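Local atomic coordinates of transcriptional regulator, TetR family (Legionella pneumophila subsp. pneumophila str. Philadelphia 1, PDB entry 3ON4), a protein that probably binds DNA through an N-terminal helix-turn-helix domain and regulates transcription, as other members of the TetR family do. Residues E20-Y28 with E103-F112; E55-T66 with P120-F130. All coordinates share one frame; numbering follows the deposited sequence.

Both interactions join the N-terminal part of this TetR-type regulator, which carries the predicted helix-turn-helix, to its larger C-terminal part, and they do so in different ways. Interaction 1, the more deeply buried, sets the end of helix 11-26 against the loop and start of helix 108-115; backbone carbonyls and an amide side chain do much of the work, with a salt bridge toward the surface. Interaction 2, partly buried, lays helix 54-77 along helix 121-144 by side-chain packing, with a serine-glutamate hydrogen bond at one end and waters bridging at both ends. The two meet directly, since Phe112, Leu108 and Glu20 reach the helix of 55-66, making one continuous junction.

Interaction 1: residues E20-Y28 with E103-F112; sequences EALIQKDGY and ENKMCLGGMF
Gln24 turns CG anti to its carbonyl carbon (chi1 -69°) and then runs extended, which carries its amide to the loop before helix 108-115; Lys25, with the same first turn, stretches its full length to Glu103. Gln24 grips Met106 twice: Met106 N donates to Gln24 O at 2.9 Å, and Gln24 NE2 donates to Met106 O at 2.9 Å. A water links Gln24 OE1 to Lys105 NZ, which also bonds Ser102. At the outer end, Lys25 NZ meets Glu103 OE1 nearly along its C-O axis, a salt bridge of 2.6 Å. Inward, Leu108 CD1 presses tightly on Ile23 CG2 at 3.4 Å, while the bent chain of Met111, a selenomethionine, brings CE to the carbonyls at the helix end, 3.4 Å from Gln24 O. Gly27, at positive phi, ends that helix, and Tyr28 CD1 reaches the ring edge of Phe112, 3.7 Å from its CE1. The axes of 20-26 and 108-112 cross at 62°, in an interface joining helix 11-26 of the TetR N-terminal region to helix 108-115 of the C-terminal region; helix 54-77 packs on Leu108 and Phe112, helix 121-144 on Phe112, and helix 149-173 on Met106.

Interaction 2: residues E55-T66 with P120-F130; sequences EDLGVAVISWHT and PVSIQNQAKKF
Ile123 enters the groove of helix 55-66 as a knob into a hole formed by Glu55, Gly58, Val59 and Ile62, and its atoms can be followed outward in turn. From CB the chain forks. CG2, anti to the backbone N, is pressed against Ile62 CD1 at 3.3 Å, tighter than usual for two carbons, the two side chains crossing at about a right angle. CG1, anti to the carbonyl carbon (chi1 -62°), lies 3.7 Å from Val59 CG2. The tip, CD1, ends over the backbone of the facing helix, 3.9 Å from Gly58 CA and close to Glu55 O as well.

At the N-terminal end of both segments the contact becomes polar. Glu55 CD rests 3.5 Å from Pro120 CB, and Glu55 OE2 accepts from Ser122 OG at 2.7 Å, on the anti side and 28° out of the carboxylate plane. A water donates to the same OE2 and accepts from Ser122 N, so the carboxylate holds the first turn of helix 121-144 both directly and through water.

Toward the other end, Gln126 CB meets Ile62 CG2 at 4.0 Å. A second water donates to Thr66 OG1 and to Gln126 O, while Thr66 OG1 itself donates to Ile62 O. That hydroxyl oxygen also sits at the ring edge of Phe130, and Phe130 CE1 in turn meets the edge of the His65 ring, 3.6 Å from His65 CD2; His65 ND1 is hydrogen-bonded to Glu20 OE2.

The axes of 55-66 and 121-130 run nearly parallel, 8° apart, and as parts of helix 54-77 and helix 121-144 they join these side by side. Helix 108-115 packs against helix 121-144 where Phe112 touches Ile123, and helix 11-26 lies against helix 54-77 at Val61.

Interaction 1: residues E20-Y28 with E103-F112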
loop_
_atom_site.group_PDB
_atom_site.type_symbol
_atom_site.label_atom_id
_atom_site.label_comp_id
_atom_site.label_asym_id
_atom_site.label_seq_id
_atom_site.Cartn_x
_atom_site.Cartn_y
_atom_site.Cartn_z
ATOM N N GLU A 20 12.937 -7.878 -9.492
ATOM C CA GLU A 20 12.298 -7.985 -8.197
ATOM C C GLU A 20 12.675 -6.794 -7.295
ATOM O O GLU A 20 11.814 -6.179 -6.673
ATOM C CB GLU A 20 12.692 -9.305 -7.538
ATOM C CG GLU A 20 12.002 -9.580 -6.207
ATOM C CD GLU A 20 12.557 -10.826 -5.494
ATOM O OE1 GLU A 20 13.783 -10.905 -5.233
ATOM O OE2 GLU A 20 11.750 -11.716 -5.167
ATOM N N ALA A 21 13.963 -6.498 -7.240
ATOM C CA ALA A 21 14.492 -5.406 -6.461
ATOM C C ALA A 21 13.952 -4.064 -6.929
ATOM O O ALA A 21 13.487 -3.264 -6.104
ATOM C CB ALA A 21 16.018 -5.394 -6.500
ATOM N N LEU A 22 13.983 -3.828 -8.243
ATOM C CA LEU A 22 13.478 -2.570 -8.797
ATOM C C LEU A 22 11.988 -2.375 -8.514
ATOM O O LEU A 22 11.565 -1.261 -8.166
ATOM C CB LEU A 22 13.773 -2.491 -10.304
ATOM C CG LEU A 22 15.272 -2.339 -10.607
ATOM C CD1 LEU A 22 15.521 -2.446 -12.109
ATOM C CD2 LEU A 22 15.830 -1.029 -10.041
ATOM N N ILE A 23 11.204 -3.444 -8.644
ATOM C CA ILE A 23 9.759 -3.371 -8.417
ATOM C C ILE A 23 9.500 -3.067 -6.942
ATOM O O ILE A 23 8.699 -2.158 -6.615
ATOM C CB ILE A 23 9.017 -4.649 -8.876
ATOM C CG1 ILE A 23 9.085 -4.763 -10.413
ATOM C CG2 ILE A 23 7.554 -4.613 -8.374
ATOM C CD1 ILE A 23 8.679 -6.177 -10.951
ATOM N N GLN A 24 10.204 -3.766 -6.062
ATOM C CA GLN A 24 10.085 -3.530 -4.629
ATOM C C GLN A 24 10.505 -2.134 -4.181
ATOM O O GLN A 24 10.049 -1.674 -3.141
ATOM C CB GLN A 24 10.857 -4.561 -3.817
ATOM C CG GLN A 24 10.272 -5.960 -3.879
ATOM C CD GLN A 24 10.968 -6.877 -2.927
ATOM O OE1 GLN A 24 11.930 -7.541 -3.293
ATOM N NE2 GLN A 24 10.517 -6.885 -1.671
ATOM N N LYS A 25 11.411 -1.488 -4.920
ATOM C CA LYS A 25 11.886 -0.157 -4.540
ATOM C C LYS A 25 10.966 0.920 -5.129
ATOM O O LYS A 25 10.518 1.830 -4.427
ATOM C CB LYS A 25 13.323 0.079 -5.025
ATOM C CG LYS A 25 14.375 -0.744 -4.270
ATOM C CD LYS A 25 15.748 -0.600 -4.872
ATOM C CE LYS A 25 16.771 -1.400 -4.097
ATOM N NZ LYS A 25 18.160 -1.124 -4.566
ATOM N N ASP A 26 10.672 0.786 -6.418
ATOM C CA ASP A 26 10.090 1.892 -7.204
ATOM C C ASP A 26 8.738 1.613 -7.805
ATOM O O ASP A 26 7.996 2.565 -8.115
ATOM C CB ASP A 26 11.013 2.257 -8.368
ATOM C CG ASP A 26 12.362 2.773 -7.919
ATOM O OD1 ASP A 26 12.514 3.277 -6.779
ATOM O OD2 ASP A 26 13.300 2.673 -8.738
ATOM N N GLY A 27 8.422 0.337 -8.011
ATOM C CA GLY A 27 7.131 -0.063 -8.563
ATOM C C GLY A 27 7.239 -0.437 -10.025
ATOM O O GLY A 27 8.108 0.058 -10.726
ATOM N N TYR A 28 6.337 -1.311 -10.471
ATOM C CA TYR A 28 6.337 -1.867 -11.828
ATOM C C TYR A 28 6.305 -0.827 -12.933
ATOM O O TYR A 28 6.922 -1.020 -13.947
ATOM C CB TYR A 28 5.124 -2.781 -11.978
ATOM C CG TYR A 28 4.992 -3.503 -13.307
ATOM C CD1 TYR A 28 5.741 -4.647 -13.586
ATOM C CD2 TYR A 28 4.115 -3.058 -14.277
ATOM C CE1 TYR A 28 5.614 -5.318 -14.796
ATOM C CE2 TYR A 28 3.988 -3.725 -15.489
ATOM C CZ TYR A 28 4.747 -4.864 -15.735
ATOM O OH TYR A 28 4.601 -5.514 -16.935
ATOM N N GLU A 103 17.443 -2.795 1.828
ATOM C CA GLU A 103 17.469 -1.517 1.124
ATOM C C GLU A 103 16.105 -0.815 1.071
ATOM O O GLU A 103 15.720 -0.267 0.041
ATOM C CB GLU A 103 18.065 -1.700 -0.282
ATOM C CG GLU A 103 19.501 -2.279 -0.234
ATOM C CD GLU A 103 20.161 -2.484 -1.604
ATOM O OE1 GLU A 103 19.507 -2.285 -2.647
ATOM O OE2 GLU A 103 21.350 -2.851 -1.621
ATOM N N ASN A 104 15.395 -0.856 2.195
ATOM C CA ASN A 104 14.151 -0.108 2.410
ATOM C C ASN A 104 13.069 -0.457 1.380
ATOM O O ASN A 104 12.265 0.398 1.011
ATOM C CB ASN A 104 14.434 1.394 2.370
ATOM C CG ASN A 104 13.324 2.216 2.981
ATOM O OD1 ASN A 104 12.817 1.895 4.064
ATOM N ND2 ASN A 104 12.940 3.278 2.303
ATOM N N LYS A 105 13.044 -1.723 0.957
ATOM C CA LYS A 105 12.061 -2.211 0.016
ATOM C C LYS A 105 10.651 -2.344 0.574
ATOM O O LYS A 105 10.445 -2.551 1.777
ATOM C CB LYS A 105 12.487 -3.554 -0.567
ATOM C CG LYS A 105 13.582 -3.443 -1.627
ATOM C CD LYS A 105 14.256 -4.772 -1.852
ATOM C CE LYS A 105 15.597 -4.638 -2.543
ATOM N NZ LYS A 105 16.324 -5.933 -2.501
HETATM N N MSE A 106 9.681 -2.220 -0.327
HETATM C CA MSE A 106 8.300 -2.549 -0.015
HETATM C C MSE A 106 8.062 -4.016 -0.365
HETATM O O MSE A 106 8.801 -4.613 -1.163
HETATM C CB MSE A 106 7.377 -1.639 -0.844
HETATM C CG MSE A 106 5.882 -1.836 -0.675
HETATM SE SE MSE A 106 5.298 -1.687 1.171
HETATM C CE MSE A 106 3.453 -2.206 0.926
ATOM N N CYS A 107 7.012 -4.588 0.212
ATOM C CA CYS A 107 6.524 -5.913 -0.171
ATOM C C CYS A 107 6.261 -5.948 -1.666
ATOM O O CYS A 107 5.620 -5.033 -2.186
ATOM C CB CYS A 107 5.200 -6.189 0.548
ATOM S SG CYS A 107 4.388 -7.773 0.090
ATOM N N LEU A 108 6.735 -6.977 -2.363
ATOM C CA LEU A 108 6.450 -7.097 -3.806
ATOM C C LEU A 108 4.947 -7.187 -4.081
ATOM O O LEU A 108 4.413 -6.571 -5.029
ATOM C CB LEU A 108 7.117 -8.332 -4.395
ATOM C CG LEU A 108 7.091 -8.492 -5.908
ATOM C CD1 LEU A 108 8.042 -7.465 -6.601
ATOM C CD2 LEU A 108 7.484 -9.901 -6.277
ATOM N N GLY A 109 4.251 -7.943 -3.240
ATOM C CA GLY A 109 2.812 -8.061 -3.352
ATOM C C GLY A 109 2.110 -6.724 -3.167
ATOM O O GLY A 109 1.192 -6.365 -3.931
ATOM N N GLY A 110 2.526 -5.983 -2.138
ATOM C CA GLY A 110 1.982 -4.668 -1.863
ATOM C C GLY A 110 2.177 -3.703 -3.029
ATOM O O GLY A 110 1.273 -2.915 -3.358
HETATM N N MSE A 111 3.353 -3.748 -3.645
HETATM C CA MSE A 111 3.624 -2.903 -4.795
HETATM C C MSE A 111 2.680 -3.206 -5.951
HETATM O O MSE A 111 2.052 -2.280 -6.549
HETATM C CB MSE A 111 5.075 -3.043 -5.224
HETATM C CG MSE A 111 6.042 -2.334 -4.286
HETATM SE SE MSE A 111 5.686 -0.429 -4.131
HETATM C CE MSE A 111 7.529 0.207 -4.429
ATOM N N PHE A 112 2.545 -4.485 -6.281
ATOM C CA PHE A 112 1.597 -4.856 -7.356
ATOM C C PHE A 112 0.149 -4.543 -6.983
ATOM O O PHE A 112 -0.624 -4.099 -7.831
ATOM C CB PHE A 112 1.774 -6.297 -7.753
ATOM C CG PHE A 112 2.920 -6.537 -8.664
ATOM C CD1 PHE A 112 2.911 -6.027 -9.957
ATOM C CD2 PHE A 112 4.005 -7.319 -8.267
ATOM C CE1 PHE A 112 3.967 -6.278 -10.813
ATOM C CE2 PHE A 112 5.043 -7.539 -9.123
ATOM C CZ PHE A 112 5.003 -7.033 -10.409
HETATM O O HOH W 1 14.567 -7.669 -3.920
#

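Interaction 2: residues E55-T66 with P120-F130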
loop_
_atom_site.group_PDB
_atom_site.type_symbol
_atom_site.label_atom_id
_atom_site.label_comp_id
_atom_site.label_asym_id
_atom_site.label_seq_id
_atom_site.Cartn_x
_atom_site.Cartn_y
_atom_site.Cartn_z
ATOM N N GLU A 55 5.259 -7.549 -19.506
ATOM C CA GLU A 55 4.264 -8.400 -18.844
ATOM C C GLU A 55 4.816 -9.776 -18.484
ATOM O O GLU A 55 4.577 -10.270 -17.369
ATOM C CB GLU A 55 3.015 -8.560 -19.724
ATOM C CG GLU A 55 1.955 -9.550 -19.232
ATOM C CD GLU A 55 0.712 -9.605 -20.134
ATOM O OE1 GLU A 55 0.535 -8.745 -21.040
ATOM O OE2 GLU A 55 -0.104 -10.516 -19.928
ATOM N N ASP A 56 5.526 -10.391 -19.425
ATOM C CA ASP A 56 6.134 -11.699 -19.189
ATOM C C ASP A 56 7.072 -11.697 -17.987
ATOM O O ASP A 56 7.097 -12.657 -17.213
ATOM C CB ASP A 56 6.888 -12.179 -20.424
ATOM C CG ASP A 56 5.966 -12.451 -21.604
ATOM O OD1 ASP A 56 4.980 -13.169 -21.436
ATOM O OD2 ASP A 56 6.246 -11.950 -22.699
ATOM N N LEU A 57 7.839 -10.613 -17.845
ATOM C CA LEU A 57 8.765 -10.486 -16.727
ATOM C C LEU A 57 7.964 -10.284 -15.446
ATOM O O LEU A 57 8.255 -10.936 -14.434
ATOM C CB LEU A 57 9.755 -9.343 -16.947
ATOM C CG LEU A 57 10.707 -9.020 -15.793
ATOM C CD1 LEU A 57 11.540 -10.256 -15.433
ATOM C CD2 LEU A 57 11.622 -7.834 -16.172
ATOM N N GLY A 58 6.956 -9.409 -15.479
ATOM C CA GLY A 58 6.120 -9.193 -14.307
ATOM C C GLY A 58 5.530 -10.502 -13.756
ATOM O O GLY A 58 5.602 -10.772 -12.560
ATOM N N VAL A 59 4.937 -11.308 -14.627
ATOM C CA VAL A 59 4.343 -12.592 -14.243
ATOM C C VAL A 59 5.389 -13.507 -13.602
ATOM O O VAL A 59 5.158 -14.120 -12.549
ATOM C CB VAL A 59 3.704 -13.281 -15.469
ATOM C CG1 VAL A 59 3.407 -14.774 -15.211
ATOM C CG2 VAL A 59 2.439 -12.538 -15.896
ATOM N N ALA A 60 6.537 -13.598 -14.252
ATOM C CA ALA A 60 7.607 -14.471 -13.803
ATOM C C ALA A 60 8.211 -14.012 -12.447
ATOM O O ALA A 60 8.493 -14.843 -11.581
ATOM C CB ALA A 60 8.707 -14.584 -14.908
ATOM N N VAL A 61 8.368 -12.702 -12.249
ATOM C CA VAL A 61 8.888 -12.165 -10.992
ATOM C C VAL A 61 7.929 -12.502 -9.833
ATOM O O VAL A 61 8.356 -12.983 -8.787
ATOM C CB VAL A 61 9.085 -10.625 -11.057
ATOM C CG1 VAL A 61 9.360 -10.051 -9.648
ATOM C CG2 VAL A 61 10.227 -10.287 -12.020
ATOM N N ILE A 62 6.635 -12.285 -10.028
ATOM C CA ILE A 62 5.694 -12.530 -8.925
ATOM C C ILE A 62 5.625 -14.030 -8.648
ATOM O O ILE A 62 5.613 -14.440 -7.498
ATOM C CB ILE A 62 4.283 -12.001 -9.162
ATOM C CG1 ILE A 62 4.285 -10.514 -9.440
ATOM C CG2 ILE A 62 3.410 -12.269 -7.898
ATOM C CD1 ILE A 62 2.998 -10.008 -10.149
ATOM N N SER A 63 5.602 -14.843 -9.702
ATOM C CA SER A 63 5.544 -16.284 -9.538
ATOM C C SER A 63 6.756 -16.833 -8.744
ATOM O O SER A 63 6.593 -17.632 -7.810
ATOM C CB SER A 63 5.403 -16.970 -10.907
ATOM O OG SER A 63 5.301 -18.375 -10.772
ATOM N N TRP A 64 7.963 -16.386 -9.123
ATOM C CA TRP A 64 9.187 -16.731 -8.421
ATOM C C TRP A 64 9.162 -16.298 -6.946
ATOM O O TRP A 64 9.477 -17.089 -6.025
ATOM C CB TRP A 64 10.333 -16.028 -9.118
ATOM C CG TRP A 64 11.675 -16.270 -8.569
ATOM C CD1 TRP A 64 12.241 -17.477 -8.268
ATOM C CD2 TRP A 64 12.669 -15.277 -8.305
ATOM N NE1 TRP A 64 13.525 -17.292 -7.800
ATOM C CE2 TRP A 64 13.815 -15.948 -7.827
ATOM C CE3 TRP A 64 12.699 -13.873 -8.415
ATOM C CZ2 TRP A 64 14.985 -15.265 -7.458
ATOM C CZ3 TRP A 64 13.852 -13.203 -8.047
ATOM C CH2 TRP A 64 14.980 -13.896 -7.580
ATOM N N HIS A 65 8.761 -15.047 -6.722
ATOM C CA HIS A 65 8.718 -14.495 -5.376
ATOM C C HIS A 65 7.742 -15.272 -4.505
ATOM O O HIS A 65 8.042 -15.540 -3.343
ATOM C CB HIS A 65 8.284 -13.025 -5.420
ATOM C CG HIS A 65 8.355 -12.314 -4.098
ATOM N ND1 HIS A 65 9.514 -11.749 -3.622
ATOM C CD2 HIS A 65 7.389 -11.995 -3.202
ATOM C CE1 HIS A 65 9.271 -11.150 -2.467
ATOM N NE2 HIS A 65 7.986 -11.275 -2.194
ATOM N N THR A 66 6.573 -15.600 -5.051
ATOM C CA THR A 66 5.573 -16.390 -4.315
ATOM C C THR A 66 6.109 -17.777 -3.930
ATOM O O THR A 66 5.891 -18.247 -2.807
ATOM C CB THR A 66 4.267 -16.540 -5.105
ATOM O OG1 THR A 66 3.755 -15.232 -5.440
ATOM C CG2 THR A 66 3.210 -17.316 -4.276
ATOM N N PRO A 120 -1.636 -5.717 -16.575
ATOM C CA PRO A 120 -2.289 -6.753 -17.342
ATOM C C PRO A 120 -2.928 -7.799 -16.418
ATOM O O PRO A 120 -2.453 -8.020 -15.303
ATOM C CB PRO A 120 -1.139 -7.362 -18.146
ATOM C CG PRO A 120 -0.140 -6.264 -18.246
ATOM C CD PRO A 120 -0.219 -5.547 -16.959
ATOM N N VAL A 121 -3.983 -8.442 -16.894
ATOM C CA VAL A 121 -4.723 -9.399 -16.074
ATOM C C VAL A 121 -3.836 -10.569 -15.594
ATOM O O VAL A 121 -3.978 -11.047 -14.458
ATOM C CB VAL A 121 -5.948 -9.947 -16.832
ATOM C CG1 VAL A 121 -6.568 -11.123 -16.092
ATOM C CG2 VAL A 121 -6.969 -8.817 -17.066
ATOM N N SER A 122 -2.905 -11.017 -16.436
ATOM C CA SER A 122 -1.995 -12.090 -16.011
ATOM C C SER A 122 -1.256 -11.718 -14.718
ATOM O O SER A 122 -1.085 -12.544 -13.815
ATOM C CB SER A 122 -0.989 -12.421 -17.113
ATOM O OG SER A 122 -0.179 -11.279 -17.382
ATOM N N ILE A 123 -0.837 -10.469 -14.601
ATOM C CA ILE A 123 -0.083 -10.059 -13.423
ATOM C C ILE A 123 -1.027 -9.893 -12.233
ATOM O O ILE A 123 -0.699 -10.279 -11.097
ATOM C CB ILE A 123 0.726 -8.779 -13.703
ATOM C CG1 ILE A 123 1.752 -9.051 -14.832
ATOM C CG2 ILE A 123 1.440 -8.301 -12.473
ATOM C CD1 ILE A 123 2.574 -7.805 -15.212
ATOM N N GLN A 124 -2.178 -9.282 -12.483
ATOM C CA GLN A 124 -3.232 -9.178 -11.471
ATOM C C GLN A 124 -3.510 -10.530 -10.816
ATOM O O GLN A 124 -3.543 -10.641 -9.589
ATOM C CB GLN A 124 -4.533 -8.656 -12.097
ATOM C CG GLN A 124 -4.501 -7.194 -12.491
ATOM C CD GLN A 124 -5.834 -6.718 -13.025
ATOM O OE1 GLN A 124 -6.659 -7.520 -13.460
ATOM N NE2 GLN A 124 -6.036 -5.424 -13.027
ATOM N N ASN A 125 -3.715 -11.551 -11.642
ATOM C CA ASN A 125 -4.014 -12.898 -11.154
ATOM C C ASN A 125 -2.850 -13.505 -10.328
ATOM O O ASN A 125 -3.073 -14.152 -9.298
ATOM C CB ASN A 125 -4.484 -13.811 -12.310
ATOM C CG ASN A 125 -5.878 -13.426 -12.824
ATOM O OD1 ASN A 125 -6.507 -12.496 -12.312
ATOM N ND2 ASN A 125 -6.352 -14.125 -13.840
ATOM N N GLN A 126 -1.609 -13.232 -10.713
ATOM C CA GLN A 126 -0.472 -13.715 -9.910
ATOM C C GLN A 126 -0.390 -12.983 -8.578
ATOM O O GLN A 126 -0.091 -13.583 -7.533
ATOM C CB GLN A 126 0.852 -13.561 -10.655
ATOM C CG GLN A 126 0.968 -14.386 -11.881
ATOM C CD GLN A 126 1.083 -15.878 -11.614
ATOM O OE1 GLN A 126 1.552 -16.317 -10.552
ATOM N NE2 GLN A 126 0.638 -16.667 -12.578
ATOM N N ALA A 127 -0.638 -11.677 -8.598
ATOM C CA ALA A 127 -0.675 -10.901 -7.353
ATOM C C ALA A 127 -1.746 -11.404 -6.386
ATOM O O ALA A 127 -1.494 -11.531 -5.174
ATOM C CB ALA A 127 -0.879 -9.386 -7.655
ATOM N N LYS A 128 -2.935 -11.719 -6.900
ATOM C CA LYS A 128 -3.994 -12.273 -6.048
ATOM C C LYS A 128 -3.576 -13.617 -5.442
ATOM O O LYS A 128 -3.876 -13.898 -4.272
ATOM C CB LYS A 128 -5.321 -12.394 -6.816
ATOM C CG LYS A 128 -5.954 -11.043 -7.049
ATOM C CD LYS A 128 -7.381 -11.118 -7.571
ATOM C CE LYS A 128 -7.433 -11.344 -9.059
ATOM N NZ LYS A 128 -8.827 -11.654 -9.526
ATOM N N LYS A 129 -2.877 -14.425 -6.236
ATOM C CA LYS A 129 -2.373 -15.716 -5.784
ATOM C C LYS A 129 -1.414 -15.579 -4.613
ATOM O O LYS A 129 -1.465 -16.372 -3.673
ATOM C CB LYS A 129 -1.672 -16.463 -6.916
ATOM C CG LYS A 129 -2.574 -17.186 -7.854
ATOM C CD LYS A 129 -1.757 -18.126 -8.740
ATOM C CE LYS A 129 -1.344 -19.400 -7.993
ATOM N NZ LYS A 129 -0.568 -20.364 -8.843
ATOM N N PHE A 130 -0.566 -14.555 -4.656
ATOM C CA PHE A 130 0.376 -14.229 -3.566
ATOM C C PHE A 130 -0.355 -13.969 -2.250
ATOM O O PHE A 130 -0.044 -14.586 -1.217
ATOM C CB PHE A 130 1.236 -13.023 -3.956
ATOM C CG PHE A 130 2.150 -12.500 -2.861
ATOM C CD1 PHE A 130 3.387 -13.069 -2.637
ATOM C CD2 PHE A 130 1.761 -11.435 -2.056
ATOM C CE1 PHE A 130 4.235 -12.586 -1.652
ATOM C CE2 PHE A 130 2.604 -10.952 -1.045
ATOM C CZ PHE A 130 3.850 -11.519 -0.858
HETATM O O HOH W 2 -2.786 -10.436 -19.264
HETATM O O HOH W 3 1.706 -15.827 -7.334
#